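Local coordinates for protein acetylxylan esterase / glucomannan deacetylase (Cellvibrio japonicus, PDB 2W9X) that removes acetyl groups from plant cell wall polysaccharides, deacetylating both xylan and glucomannan with a large preference for glucomannan, at residues I202-N207 with D255-K260; D268-Y273 with A302-K307; Q238-G243 with A287-M292; R163-E168 with S331-H336. All coordinates share one frame; numbering follows the deposited sequence.

All four contacts belong to the SGNH-type esterase domain. Contact 3 pairs the central strand 239-243 of its parallel sheet with the neighbouring strand 288-294. Contact 2 packs the two helices flanking strand 288-294 in sequence and rests on contact 3, with Tyr273 OH 3.3 Å from Ile242 CG2. Contact 1 joins two loops and meets contact 2 through the salt bridge Arg258 NH1 to Asp268 OD2, 2.7 Å. Contact 4 stands apart, about 24 Å from contact 1 between centres, and carries His336, which probably raises the nucleophilicity of the likely nucleophile Ser151. Asn247, a probable transition-state stabiliser, lies about 7 Å from Arg204 (contact 1) and about 8 Å from Tyr269 (contact 2), side chain to side chain.

Contact 1: I202-N207 with D255-K260; sequences IVRNYN and DNERWK
Two loops of the SGNH hydrolase domain, one following strand 191-196 and the other leading into helix 262-283, are joined here by a buried side-on salt bridge between Arg204 and Glu257. Arg204 NE donates to Glu257 OE2 at 2.7 Å, and Arg204 NH2 donates to Glu257 OE1 at the same 2.7 Å; both bonds are close to straight. The two flat groups are nearly coplanar, 21° apart, and each oxygen is met on its syn side, a grip that fixes the rotation of both. Arg204 reaches this far with its chain extended from CG to NE and CG anti to the backbone N (chi1 -177°). The pair is also held from outside: Asn254 N donates to Glu257 OE1, while Thr251 OG1 bonds Arg204 NH1. Beside the bridge, the six-membered end of the Trp259 indole lies against the aliphatic part of Arg204, CH2 to Arg204 CB 3.6 Å, with the guanidinium upright to the ring at 89°. Val203 CG2 touches Trp259 CZ2 at 4.0 Å. Trp259 NE1 and Arg258 NH1 both turn to Asp268. A water completes the contact, donating to Val203 O at 2.8 Å and accepting from Arg258 NH1 at 3.1 Å.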
loop_
_atom_site.group_PDB
_atom_site.type_symbol
_atom_site.label_atom_id
_atom_site.label_comp_id
_atom_site.label_asym_id
_atom_site.label_seq_id
_atom_site.Cartn_x
_atom_site.Cartn_y
_atom_site.Cartn_z
ATOM N N ILE B 202 -9.463 -3.559 -17.550
ATOM C CA ILE B 202 -10.560 -2.923 -16.770
ATOM C C ILE B 202 -11.734 -2.469 -17.645
ATOM O O ILE B 202 -12.899 -2.791 -17.353
ATOM C CB ILE B 202 -10.026 -1.719 -15.923
ATOM C CG1 ILE B 202 -9.050 -2.209 -14.848
ATOM C CG2 ILE B 202 -11.168 -0.858 -15.326
ATOM C CD1 ILE B 202 -9.637 -3.152 -13.814
ATOM N N VAL B 203 -11.438 -1.703 -18.703
ATOM C CA VAL B 203 -12.476 -1.229 -19.636
ATOM C C VAL B 203 -12.103 -1.532 -21.078
ATOM O O VAL B 203 -12.981 -1.685 -21.939
ATOM C CB VAL B 203 -12.773 0.321 -19.524
ATOM C CG1 VAL B 203 -13.481 0.668 -18.203
ATOM C CG2 VAL B 203 -11.506 1.169 -19.726
ATOM N N ARG B 204 -10.796 -1.596 -21.330
ATOM C CA ARG B 204 -10.275 -1.723 -22.701
ATOM C C ARG B 204 -9.376 -2.953 -22.785
ATOM O O ARG B 204 -8.519 -3.154 -21.941
ATOM C CB ARG B 204 -9.518 -0.452 -23.113
ATOM C CG ARG B 204 -8.997 -0.473 -24.547
ATOM C CD ARG B 204 -8.329 0.837 -24.877
ATOM N NE ARG B 204 -7.957 0.825 -26.280
ATOM C CZ ARG B 204 -6.713 0.696 -26.729
ATOM N NH1 ARG B 204 -5.700 0.627 -25.875
ATOM N NH2 ARG B 204 -6.488 0.661 -28.047
ATOM N N ASN B 205 -9.584 -3.796 -23.795
ATOM C CA ASN B 205 -8.787 -5.028 -23.926
ATOM C C ASN B 205 -7.658 -4.835 -24.941
ATOM O O ASN B 205 -7.590 -3.783 -25.574
ATOM C CB ASN B 205 -9.714 -6.182 -24.326
ATOM C CG ASN B 205 -10.944 -6.274 -23.431
ATOM O OD1 ASN B 205 -10.830 -6.266 -22.202
ATOM N ND2 ASN B 205 -12.119 -6.377 -24.040
ATOM N N TYR B 206 -6.799 -5.846 -25.125
ATOM C CA TYR B 206 -5.666 -5.711 -26.046
ATOM C C TYR B 206 -6.036 -5.116 -27.414
ATOM O O TYR B 206 -6.860 -5.675 -28.145
ATOM C CB TYR B 206 -4.912 -7.024 -26.272
ATOM C CG TYR B 206 -3.719 -6.788 -27.166
ATOM C CD1 TYR B 206 -2.625 -6.064 -26.701
ATOM C CD2 TYR B 206 -3.694 -7.245 -28.485
ATOM C CE1 TYR B 206 -1.528 -5.823 -27.512
ATOM C CE2 TYR B 206 -2.587 -7.007 -29.308
ATOM C CZ TYR B 206 -1.519 -6.277 -28.809
ATOM O OH TYR B 206 -0.406 -6.012 -29.589
ATOM N N ASN B 207 -5.400 -3.994 -27.750
ATOM C CA ASN B 207 -5.667 -3.267 -28.998
ATOM C C ASN B 207 -7.158 -3.019 -29.306
ATOM O O ASN B 207 -7.582 -3.026 -30.478
ATOM C CB ASN B 207 -4.947 -3.926 -30.190
ATOM C CG ASN B 207 -4.971 -3.048 -31.434
ATOM O OD1 ASN B 207 -4.846 -1.815 -31.349
ATOM N ND2 ASN B 207 -5.174 -3.669 -32.589
ATOM N N ASP B 255 -9.341 4.525 -34.319
ATOM C CA ASP B 255 -10.386 5.488 -34.637
ATOM C C ASP B 255 -11.780 4.995 -34.258
ATOM O O ASP B 255 -12.633 5.792 -33.897
ATOM C CB ASP B 255 -10.374 5.809 -36.147
ATOM C CG ASP B 255 -9.142 6.616 -36.580
ATOM O OD1 ASP B 255 -8.597 7.389 -35.751
ATOM O OD2 ASP B 255 -8.736 6.475 -37.761
ATOM N N ASN B 256 -12.012 3.688 -34.351
ATOM C CA ASN B 256 -13.350 3.137 -34.135
ATOM C C ASN B 256 -13.718 2.822 -32.675
ATOM O O ASN B 256 -14.799 2.307 -32.406
ATOM C CB ASN B 256 -13.578 1.913 -35.040
ATOM C CG ASN B 256 -12.669 0.740 -34.695
ATOM O OD1 ASN B 256 -11.796 0.837 -33.836
ATOM N ND2 ASN B 256 -12.881 -0.383 -35.371
ATOM N N GLU B 257 -12.829 3.146 -31.740
ATOM C CA GLU B 257 -13.029 2.849 -30.316
ATOM C C GLU B 257 -13.840 3.945 -29.624
ATOM O O GLU B 257 -13.876 5.084 -30.093
ATOM C CB GLU B 257 -11.684 2.671 -29.630
ATOM C CG GLU B 257 -10.861 1.506 -30.185
ATOM C CD GLU B 257 -9.688 1.127 -29.291
ATOM O OE1 GLU B 257 -8.529 1.224 -29.745
ATOM O OE2 GLU B 257 -9.920 0.712 -28.138
ATOM N N ARG B 258 -14.480 3.607 -28.504
ATOM C CA ARG B 258 -15.458 4.524 -27.901
ATOM C C ARG B 258 -14.809 5.699 -27.167
ATOM O O ARG B 258 -15.410 6.763 -27.057
ATOM C CB ARG B 258 -16.464 3.780 -27.016
ATOM C CG ARG B 258 -15.863 3.059 -25.817
ATOM C CD ARG B 258 -16.954 2.308 -25.092
ATOM N NE ARG B 258 -16.487 1.748 -23.825
ATOM C CZ ARG B 258 -16.676 2.313 -22.631
ATOM N NH1 ARG B 258 -16.226 1.702 -21.533
ATOM N NH2 ARG B 258 -17.336 3.475 -22.526
ATOM N N TRP B 259 -13.575 5.511 -26.697
ATOM C CA TRP B 259 -12.788 6.613 -26.136
ATOM C C TRP B 259 -12.129 7.365 -27.278
ATOM O O TRP B 259 -11.433 6.759 -28.100
ATOM C CB TRP B 259 -11.723 6.075 -25.184
ATOM C CG TRP B 259 -12.247 4.996 -24.289
ATOM C CD1 TRP B 259 -12.821 5.157 -23.055
ATOM C CD2 TRP B 259 -12.262 3.588 -24.557
ATOM N NE1 TRP B 259 -13.179 3.940 -22.536
ATOM C CE2 TRP B 259 -12.860 2.960 -23.440
ATOM C CE3 TRP B 259 -11.847 2.795 -25.647
ATOM C CZ2 TRP B 259 -13.046 1.577 -23.370
ATOM C CZ3 TRP B 259 -12.022 1.417 -25.572
ATOM C CH2 TRP B 259 -12.611 0.822 -24.434
ATOM N N LYS B 260 -12.355 8.677 -27.332
ATOM C CA LYS B 260 -11.849 9.511 -28.425
ATOM C C LYS B 260 -10.583 10.295 -28.083
ATOM O O LYS B 260 -9.961 10.901 -28.964
ATOM C CB LYS B 260 -12.950 10.464 -28.924
ATOM C CG LYS B 260 -14.186 9.756 -29.449
ATOM C CD LYS B 260 -13.820 8.743 -30.533
ATOM C CE LYS B 260 -15.036 7.991 -31.041
ATOM N NZ LYS B 260 -14.600 6.923 -31.980
HETATM O O HOH W 1 -15.703 -1.351 -21.514
#

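Contact 2: D268-Y273 with A302-K307; sequences DYVANY and AEQVGK
Tyr269 and Val270 lean from helix 262-283 onto Gln304, Val305 and Lys307 of helix 300-314, with no hydrogen bond crossing between the two segments. The Tyr269 ring meets the start of the Gln304 side chain obliquely, CE2 to CB 3.7 Å, and its hydroxyl comes close to Val305, OH to CG2 3.3 Å. That methyl sits near the plane of the ring, at its edge, and also touches Tyr273 CE1 at 4.2 Å, so one branch of Val305 fills the corner between two tyrosines a helical turn apart. At the next position of the helix, Val270 CG2 rests on Gln304 O at 3.8 Å and on Lys307 CB at 4.1 Å. The Gln304 chain bends at chi2 (-41°), which brings OE1 round to accept from Lys307 NZ at 2.8 Å, in the carbonyl plane and on a lone pair; NE2 bonds Glu300 O. Further out, Tyr269 OH is bonded to Leu244 O, while Phe249 meets the ring edge-to-face. Lys307 packs on Glu303 of the second subunit. The segment axes approach to 9.5 Å at a crossing angle of -46°: neighbouring helices in one layer against a parallel sheet, the alpha/beta architecture of SGNH hydrolases.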
loop_
_atom_site.group_PDB
_atom_site.type_symbol
_atom_site.label_atom_id
_atom_site.label_comp_id
_atom_site.label_asym_id
_atom_site.label_seq_id
_atom_site.Cartn_x
_atom_site.Cartn_y
_atom_site.Cartn_z
ATOM N N ASP B 268 -12.216 6.767 -17.673
ATOM C CA ASP B 268 -13.106 5.610 -17.677
ATOM C C ASP B 268 -12.469 4.397 -16.981
ATOM O O ASP B 268 -13.150 3.687 -16.234
ATOM C CB ASP B 268 -13.503 5.279 -19.119
ATOM C CG ASP B 268 -14.638 4.272 -19.209
ATOM O OD1 ASP B 268 -15.556 4.317 -18.366
ATOM O OD2 ASP B 268 -14.628 3.450 -20.149
ATOM N N TYR B 269 -11.167 4.184 -17.205
ATOM C CA TYR B 269 -10.406 3.157 -16.513
ATOM C C TYR B 269 -10.447 3.398 -15.005
ATOM O O TYR B 269 -10.715 2.473 -14.236
ATOM C CB TYR B 269 -8.942 3.138 -17.005
ATOM C CG TYR B 269 -7.999 2.207 -16.247
ATOM C CD1 TYR B 269 -7.785 0.892 -16.678
ATOM C CD2 TYR B 269 -7.287 2.651 -15.122
ATOM C CE1 TYR B 269 -6.898 0.033 -15.997
ATOM C CE2 TYR B 269 -6.417 1.807 -14.447
ATOM C CZ TYR B 269 -6.225 0.504 -14.892
ATOM O OH TYR B 269 -5.382 -0.314 -14.210
ATOM N N VAL B 270 -10.169 4.626 -14.581
ATOM C CA VAL B 270 -10.073 4.905 -13.145
ATOM C C VAL B 270 -11.436 4.674 -12.455
ATOM O O VAL B 270 -11.496 4.000 -11.414
ATOM C CB VAL B 270 -9.454 6.312 -12.814
ATOM C CG1 VAL B 270 -9.623 6.654 -11.339
ATOM C CG2 VAL B 270 -7.969 6.372 -13.182
ATOM N N ALA B 271 -12.513 5.203 -13.050
ATOM C CA ALA B 271 -13.858 5.111 -12.470
ATOM C C ALA B 271 -14.304 3.657 -12.300
ATOM O O ALA B 271 -14.829 3.281 -11.262
ATOM C CB ALA B 271 -14.880 5.892 -13.317
ATOM N N ASN B 272 -14.100 2.845 -13.327
ATOM C CA ASN B 272 -14.513 1.455 -13.268
ATOM C C ASN B 272 -13.684 0.577 -12.356
ATOM O O ASN B 272 -14.217 -0.324 -11.704
ATOM C CB ASN B 272 -14.574 0.872 -14.668
ATOM C CG ASN B 272 -15.866 1.200 -15.333
ATOM O OD1 ASN B 272 -16.860 0.519 -15.107
ATOM N ND2 ASN B 272 -15.889 2.287 -16.099
ATOM N N TYR B 273 -12.386 0.839 -12.303
ATOM C CA TYR B 273 -11.516 0.116 -11.378
ATOM C C TYR B 273 -11.953 0.423 -9.941
ATOM O O TYR B 273 -12.091 -0.488 -9.129
ATOM C CB TYR B 273 -10.056 0.515 -11.590
ATOM C CG TYR B 273 -9.028 -0.533 -11.205
ATOM C CD1 TYR B 273 -7.775 -0.554 -11.824
ATOM C CD2 TYR B 273 -9.294 -1.497 -10.217
ATOM C CE1 TYR B 273 -6.803 -1.490 -11.472
ATOM C CE2 TYR B 273 -8.332 -2.454 -9.863
ATOM C CZ TYR B 273 -7.092 -2.438 -10.492
ATOM O OH TYR B 273 -6.139 -3.368 -10.157
ATOM N N ALA B 302 1.093 2.295 -14.291
ATOM C CA ALA B 302 1.322 2.541 -12.861
ATOM C C ALA B 302 0.644 3.842 -12.404
ATOM O O ALA B 302 0.052 3.901 -11.319
ATOM C CB ALA B 302 2.827 2.569 -12.554
ATOM N N GLU B 303 0.736 4.894 -13.218
ATOM C CA GLU B 303 0.141 6.173 -12.844
ATOM C C GLU B 303 -1.376 6.116 -12.659
ATOM O O GLU B 303 -1.899 6.704 -11.703
ATOM C CB GLU B 303 0.509 7.309 -13.813
ATOM C CG GLU B 303 -0.204 8.629 -13.366
ATOM C CD GLU B 303 0.493 9.895 -13.811
ATOM O OE1 GLU B 303 1.698 10.075 -13.502
ATOM O OE2 GLU B 303 -0.179 10.726 -14.451
ATOM N N GLN B 304 -2.084 5.417 -13.554
ATOM C CA GLN B 304 -3.543 5.356 -13.436
ATOM C C GLN B 304 -3.946 4.567 -12.214
ATOM O O GLN B 304 -4.911 4.918 -11.542
ATOM C CB GLN B 304 -4.226 4.765 -14.674
ATOM C CG GLN B 304 -3.827 5.407 -16.015
ATOM C CD GLN B 304 -3.700 6.920 -15.952
ATOM O OE1 GLN B 304 -4.628 7.616 -15.538
ATOM N NE2 GLN B 304 -2.542 7.434 -16.355
ATOM N N VAL B 305 -3.209 3.496 -11.936
ATOM C CA VAL B 305 -3.431 2.712 -10.731
ATOM C C VAL B 305 -3.173 3.549 -9.457
ATOM O O VAL B 305 -3.899 3.392 -8.464
ATOM C CB VAL B 305 -2.652 1.369 -10.782
ATOM C CG1 VAL B 305 -2.787 0.584 -9.491
ATOM C CG2 VAL B 305 -3.175 0.528 -11.966
ATOM N N GLY B 306 -2.175 4.442 -9.495
ATOM C CA GLY B 306 -1.938 5.367 -8.371
ATOM C C GLY B 306 -3.159 6.235 -8.074
ATOM O O GLY B 306 -3.493 6.500 -6.896
ATOM N N LYS B 307 -3.843 6.656 -9.141
ATOM C CA LYS B 307 -5.058 7.481 -9.034
ATOM C C LYS B 307 -6.216 6.659 -8.456
ATOM O O LYS B 307 -7.013 7.175 -7.665
ATOM C CB LYS B 307 -5.481 8.021 -10.399
ATOM C CG LYS B 307 -4.523 9.003 -11.098
ATOM C CD LYS B 307 -5.133 9.372 -12.475
ATOM C CE LYS B 307 -4.162 10.083 -13.419
ATOM N NZ LYS B 307 -4.797 10.307 -14.780
#

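Contact 3: Q238-G243 with A287-M292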
loop_
_atom_site.group_PDB
_atom_site.type_symbol
_atom_site.label_atom_id
_atom_site.label_comp_id
_atom_site.label_asym_id
_atom_site.label_seq_id
_atom_site.Cartn_x
_atom_site.Cartn_y
_atom_site.Cartn_z
ATOM N N GLN B 238 -9.234 -13.344 2.148
ATOM C CA GLN B 238 -8.682 -12.266 2.952
ATOM C C GLN B 238 -7.842 -11.336 2.091
ATOM O O GLN B 238 -7.696 -10.155 2.414
ATOM C CB GLN B 238 -7.824 -12.801 4.104
ATOM C CG GLN B 238 -8.587 -13.599 5.151
ATOM C CD GLN B 238 -8.432 -15.094 4.972
ATOM O OE1 GLN B 238 -8.152 -15.583 3.874
ATOM N NE2 GLN B 238 -8.593 -15.831 6.060
ATOM N N VAL B 239 -7.275 -11.882 1.013
ATOM C CA VAL B 239 -6.422 -11.124 0.084
ATOM C C VAL B 239 -6.908 -11.269 -1.350
ATOM O O VAL B 239 -7.201 -12.383 -1.821
ATOM C CB VAL B 239 -4.917 -11.522 0.172
ATOM C CG1 VAL B 239 -4.061 -10.627 -0.746
ATOM C CG2 VAL B 239 -4.428 -11.432 1.596
ATOM N N ILE B 240 -7.019 -10.124 -2.028
ATOM C CA ILE B 240 -7.370 -10.085 -3.447
ATOM C C ILE B 240 -6.324 -9.283 -4.239
ATOM O O ILE B 240 -6.109 -8.094 -3.970
ATOM C CB ILE B 240 -8.789 -9.509 -3.685
ATOM C CG1 ILE B 240 -9.835 -10.305 -2.887
ATOM C CG2 ILE B 240 -9.097 -9.499 -5.179
ATOM C CD1 ILE B 240 -11.302 -9.761 -2.965
ATOM N N VAL B 241 -5.683 -9.946 -5.198
ATOM C CA VAL B 241 -4.622 -9.342 -5.994
ATOM C C VAL B 241 -5.156 -9.138 -7.403
ATOM O O VAL B 241 -5.510 -10.103 -8.097
ATOM C CB VAL B 241 -3.338 -10.220 -6.010
ATOM C CG1 VAL B 241 -2.209 -9.553 -6.842
ATOM C CG2 VAL B 241 -2.872 -10.490 -4.585
ATOM N N ILE B 242 -5.223 -7.883 -7.814
ATOM C CA ILE B 242 -5.762 -7.538 -9.123
ATOM C C ILE B 242 -4.630 -6.970 -9.972
ATOM O O ILE B 242 -3.980 -6.008 -9.587
ATOM C CB ILE B 242 -6.940 -6.524 -9.039
ATOM C CG1 ILE B 242 -7.963 -6.979 -7.987
ATOM C CG2 ILE B 242 -7.579 -6.347 -10.455
ATOM C CD1 ILE B 242 -9.086 -5.949 -7.656
ATOM N N GLY B 243 -4.396 -7.573 -11.125
ATOM C CA GLY B 243 -3.377 -7.071 -12.063
ATOM C C GLY B 243 -4.066 -6.826 -13.394
ATOM O O GLY B 243 -4.192 -7.752 -14.188
ATOM N N ALA B 287 -11.740 -8.530 2.922
ATOM C CA ALA B 287 -10.741 -8.533 1.848
ATOM C C ALA B 287 -9.830 -7.314 1.863
ATOM O O ALA B 287 -10.283 -6.178 1.979
ATOM C CB ALA B 287 -11.420 -8.651 0.499
ATOM N N GLN B 288 -8.532 -7.577 1.760
ATOM C CA GLN B 288 -7.540 -6.533 1.582
ATOM C C GLN B 288 -6.961 -6.658 0.170
ATOM O O GLN B 288 -6.678 -7.767 -0.303
ATOM C CB GLN B 288 -6.482 -6.608 2.693
ATOM C CG GLN B 288 -7.120 -6.539 4.084
ATOM C CD GLN B 288 -6.126 -6.334 5.213
ATOM O OE1 GLN B 288 -5.312 -5.403 5.187
ATOM N NE2 GLN B 288 -6.203 -7.195 6.227
ATOM N N PHE B 289 -6.826 -5.516 -0.506
ATOM C CA PHE B 289 -6.606 -5.478 -1.948
ATOM C C PHE B 289 -5.177 -5.056 -2.291
ATOM O O PHE B 289 -4.608 -4.163 -1.661
ATOM C CB PHE B 289 -7.602 -4.515 -2.622
ATOM C CG PHE B 289 -9.052 -4.934 -2.488
ATOM C CD1 PHE B 289 -9.629 -5.791 -3.408
ATOM C CD2 PHE B 289 -9.838 -4.463 -1.428
ATOM C CE1 PHE B 289 -10.976 -6.174 -3.276
ATOM C CE2 PHE B 289 -11.174 -4.827 -1.300
ATOM C CZ PHE B 289 -11.740 -5.690 -2.220
ATOM N N ILE B 290 -4.606 -5.718 -3.291
ATOM C CA ILE B 290 -3.294 -5.343 -3.820
ATOM C C ILE B 290 -3.422 -5.134 -5.319
ATOM O O ILE B 290 -3.750 -6.055 -6.052
ATOM C CB ILE B 290 -2.212 -6.391 -3.503
ATOM C CG1 ILE B 290 -2.039 -6.543 -1.980
ATOM C CG2 ILE B 290 -0.862 -5.999 -4.155
ATOM C CD1 ILE B 290 -1.092 -7.655 -1.567
ATOM N N LEU B 291 -3.147 -3.915 -5.769
ATOM C CA LEU B 291 -3.256 -3.594 -7.183
ATOM C C LEU B 291 -1.861 -3.623 -7.777
ATOM O O LEU B 291 -1.007 -2.819 -7.404
ATOM C CB LEU B 291 -3.943 -2.231 -7.377
ATOM C CG LEU B 291 -5.250 -2.033 -6.588
ATOM C CD1 LEU B 291 -6.025 -0.822 -7.144
ATOM C CD2 LEU B 291 -6.167 -3.294 -6.584
ATOM N N MET B 292 -1.634 -4.589 -8.656
ATOM C CA MET B 292 -0.289 -4.972 -9.085
ATOM C C MET B 292 -0.095 -4.728 -10.584
ATOM O O MET B 292 -0.873 -5.229 -11.389
ATOM C CB MET B 292 -0.095 -6.456 -8.738
ATOM C CG MET B 292 1.231 -7.058 -9.149
ATOM S SD MET B 292 1.343 -8.665 -8.354
ATOM C CE MET B 292 2.899 -9.211 -9.042
#
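Five backbone hydrogen bonds tie 238-243 to 287-292, the donors alternating between the two chains. Gln288 N donates to Gln238 O at 2.8 Å; Gln288 O in turn accepts from Ile240 N. The same exchange repeats around Ile290, whose N bonds Ile240 O and whose O takes Ile242 N at 2.9 Å. Met292 N closes the series on Ile242 O, the straightest of the five at 174°. Several acceptors also receive CA-H...O contacts, among them Ile240 O from Phe289 CA at 3.3 Å. This is parallel pairing at the heart of the five-stranded sheet of the SGNH fold, the connection between the strands running through helix 262-283. The remaining backbone groups of Val239 and Val241 face strand 144-149, bonding Glu146 and Ile148, and Phe289 bonds Gln319 on the far side. The amide of Gln238 is satisfied by Gln144 N and Lys142 O. On one face Ile240 and Phe289 lie side by side: with CG1 anti to the carbonyl carbon (chi1 -56°), Ile240 puts CD1 3.6 Å from Phe289 CE1 and 3.6 Å from Ala287 CB. On the other, the Met292 side chain crosses Val241, SD to CG1 4.0 Å.

Contact 4: R163-E168 with S331-H336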
loop_
_atom_site.group_PDB
_atom_site.type_symbol
_atom_site.label_atom_id
_atom_site.label_comp_id
_atom_site.label_asym_id
_atom_site.label_seq_id
_atom_site.Cartn_x
_atom_site.Cartn_y
_atom_site.Cartn_z
ATOM N N ARG B 163 10.011 -16.995 -27.684
ATOM C CA ARG B 163 9.047 -15.905 -27.732
ATOM C C ARG B 163 8.179 -16.002 -28.979
ATOM O O ARG B 163 7.173 -15.305 -29.086
ATOM C CB ARG B 163 9.766 -14.561 -27.678
ATOM C CG ARG B 163 10.409 -14.263 -26.341
ATOM C CD ARG B 163 10.879 -12.811 -26.304
ATOM N NE ARG B 163 11.503 -12.421 -25.035
ATOM C CZ ARG B 163 12.815 -12.291 -24.842
ATOM N NH1 ARG B 163 13.679 -12.539 -25.821
ATOM N NH2 ARG B 163 13.270 -11.916 -23.657
ATOM N N GLU B 164 8.592 -16.843 -29.931
ATOM C CA GLU B 164 7.778 -17.162 -31.094
ATOM C C GLU B 164 6.992 -18.430 -30.776
ATOM O O GLU B 164 7.570 -19.468 -30.471
ATOM C CB GLU B 164 8.653 -17.368 -32.338
ATOM N N CYS B 165 5.666 -18.321 -30.809
ATOM C CA CYS B 165 4.790 -19.441 -30.512
ATOM C C CYS B 165 3.589 -19.375 -31.424
ATOM O O CYS B 165 2.900 -18.354 -31.477
ATOM C CB CYS B 165 4.287 -19.377 -29.065
ATOM S SG CYS B 165 5.557 -19.205 -27.806
ATOM N N THR B 166 3.340 -20.473 -32.130
ATOM C CA THR B 166 2.047 -20.691 -32.775
ATOM C C THR B 166 0.947 -20.769 -31.698
ATOM O O THR B 166 1.238 -20.820 -30.497
ATOM C CB THR B 166 2.054 -22.002 -33.565
ATOM O OG1 THR B 166 2.268 -23.096 -32.666
ATOM C CG2 THR B 166 3.156 -21.998 -34.618
ATOM N N ASP B 167 -0.314 -20.791 -32.116
ATOM C CA ASP B 167 -1.407 -20.964 -31.160
ATOM C C ASP B 167 -1.315 -22.274 -30.362
ATOM O O ASP B 167 -1.588 -22.290 -29.165
ATOM C CB ASP B 167 -2.763 -20.828 -31.860
ATOM C CG ASP B 167 -3.092 -19.389 -32.220
ATOM O OD1 ASP B 167 -2.408 -18.461 -31.724
ATOM O OD2 ASP B 167 -4.047 -19.186 -32.997
ATOM N N GLU B 168 -0.931 -23.363 -31.026
ATOM C CA GLU B 168 -0.754 -24.660 -30.373
ATOM C C GLU B 168 0.397 -24.679 -29.354
ATOM O O GLU B 168 0.291 -25.291 -28.292
ATOM C CB GLU B 168 -0.554 -25.742 -31.436
ATOM C CG GLU B 168 -0.182 -27.111 -30.889
ATOM N N SER B 331 10.647 -13.590 -21.316
ATOM C CA SER B 331 11.108 -14.556 -22.328
ATOM C C SER B 331 10.072 -15.622 -22.733
ATOM O O SER B 331 10.381 -16.485 -23.542
ATOM C CB SER B 331 12.431 -15.217 -21.894
ATOM O OG SER B 331 12.182 -16.136 -20.848
ATOM N N GLY B 332 8.854 -15.543 -22.187
ATOM C CA GLY B 332 7.763 -16.439 -22.587
ATOM C C GLY B 332 7.119 -15.996 -23.884
ATOM O O GLY B 332 7.531 -14.989 -24.457
ATOM N N CYS B 333 6.097 -16.724 -24.344
ATOM C CA CYS B 333 5.497 -16.420 -25.655
ATOM C C CYS B 333 5.143 -14.943 -25.783
ATOM O O CYS B 333 4.517 -14.372 -24.897
ATOM C CB CYS B 333 4.228 -17.232 -25.908
ATOM S SG CYS B 333 4.465 -18.989 -26.112
ATOM N N HIS B 334 5.530 -14.358 -26.918
ATOM C CA HIS B 334 5.160 -12.987 -27.273
ATOM C C HIS B 334 5.539 -11.985 -26.193
ATOM O O HIS B 334 4.737 -11.117 -25.838
ATOM C CB HIS B 334 3.661 -12.903 -27.613
ATOM C CG HIS B 334 3.210 -13.969 -28.568
ATOM N ND1 HIS B 334 1.993 -14.604 -28.453
ATOM C CD2 HIS B 334 3.823 -14.520 -29.644
ATOM C CE1 HIS B 334 1.872 -15.503 -29.417
ATOM N NE2 HIS B 334 2.972 -15.477 -30.151
ATOM N N TRP B 335 6.766 -12.113 -25.674
ATOM C CA TRP B 335 7.286 -11.187 -24.655
ATOM C C TRP B 335 6.392 -11.137 -23.383
ATOM O O TRP B 335 6.150 -10.067 -22.823
ATOM C CB TRP B 335 7.555 -9.778 -25.249
ATOM C CG TRP B 335 8.666 -9.816 -26.316
ATOM C CD1 TRP B 335 8.523 -10.159 -27.631
ATOM C CD2 TRP B 335 10.063 -9.563 -26.116
ATOM N NE1 TRP B 335 9.747 -10.134 -28.267
ATOM C CE2 TRP B 335 10.708 -9.759 -27.363
ATOM C CE3 TRP B 335 10.833 -9.181 -25.005
ATOM C CZ2 TRP B 335 12.100 -9.608 -27.527
ATOM C CZ3 TRP B 335 12.202 -9.015 -25.164
ATOM C CH2 TRP B 335 12.830 -9.242 -26.418
ATOM N N HIS B 336 5.932 -12.309 -22.927
ATOM C CA HIS B 336 5.228 -12.414 -21.644
ATOM C C HIS B 336 6.137 -12.935 -20.511
ATOM O O HIS B 336 7.180 -13.511 -20.772
ATOM C CB HIS B 336 3.953 -13.266 -21.766
ATOM C CG HIS B 336 2.806 -12.547 -22.396
ATOM N ND1 HIS B 336 2.788 -12.198 -23.731
ATOM C CD2 HIS B 336 1.626 -12.132 -21.881
ATOM C CE1 HIS B 336 1.649 -11.585 -24.001
ATOM N NE2 HIS B 336 0.923 -11.544 -22.900
HETATM O O HOH W 2 4.810 -16.096 -32.397
#
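The disulfide between Cys165 and Cys333, SG to SG 2.0 Å with chi3 at -91°, is one of two tight spots between the residues before helix 167-173 and the loop that carries His336. Cys333 is buried against Leu170 and Thr173 of that helix. Next to it His334 N donates to Arg163 O at 2.9 Å, and the ring turns its NE2 to Cys165 O, 3.2 Å, on a lone pair but with a bent angle of 136°. Tyr156 OH bonds the other ring nitrogen, ND1.

The second tight spot is a cation-pi stack: Trp335 carries the Arg163 guanidinium flat on its indole, the planes 6° apart and CZ 3.5 Å from the centroid of the six-membered ring. Arg163 CD lies 3.3 Å from the centroid of the five-membered ring of Trp335, a CH-pi contact, while Ser331 CB backs the opposite face of the guanidinium. Tyr330 O and Asp329 O take up its NE and NH2.

The solvent side is looser: Trp335 and Thr166-Glu168 are exposed, and a water sits 2.9 Å from Cys165 N and 3.0 Å from His334 NE2.

Trp335 and His336 face Gly332 in a G1 beta bulge, and His336 ND1 donates to His334 O at 3.1 Å. Disulfide and stack would be expected to limit movement of the loop carrying His336, which is inferred to activate Ser151.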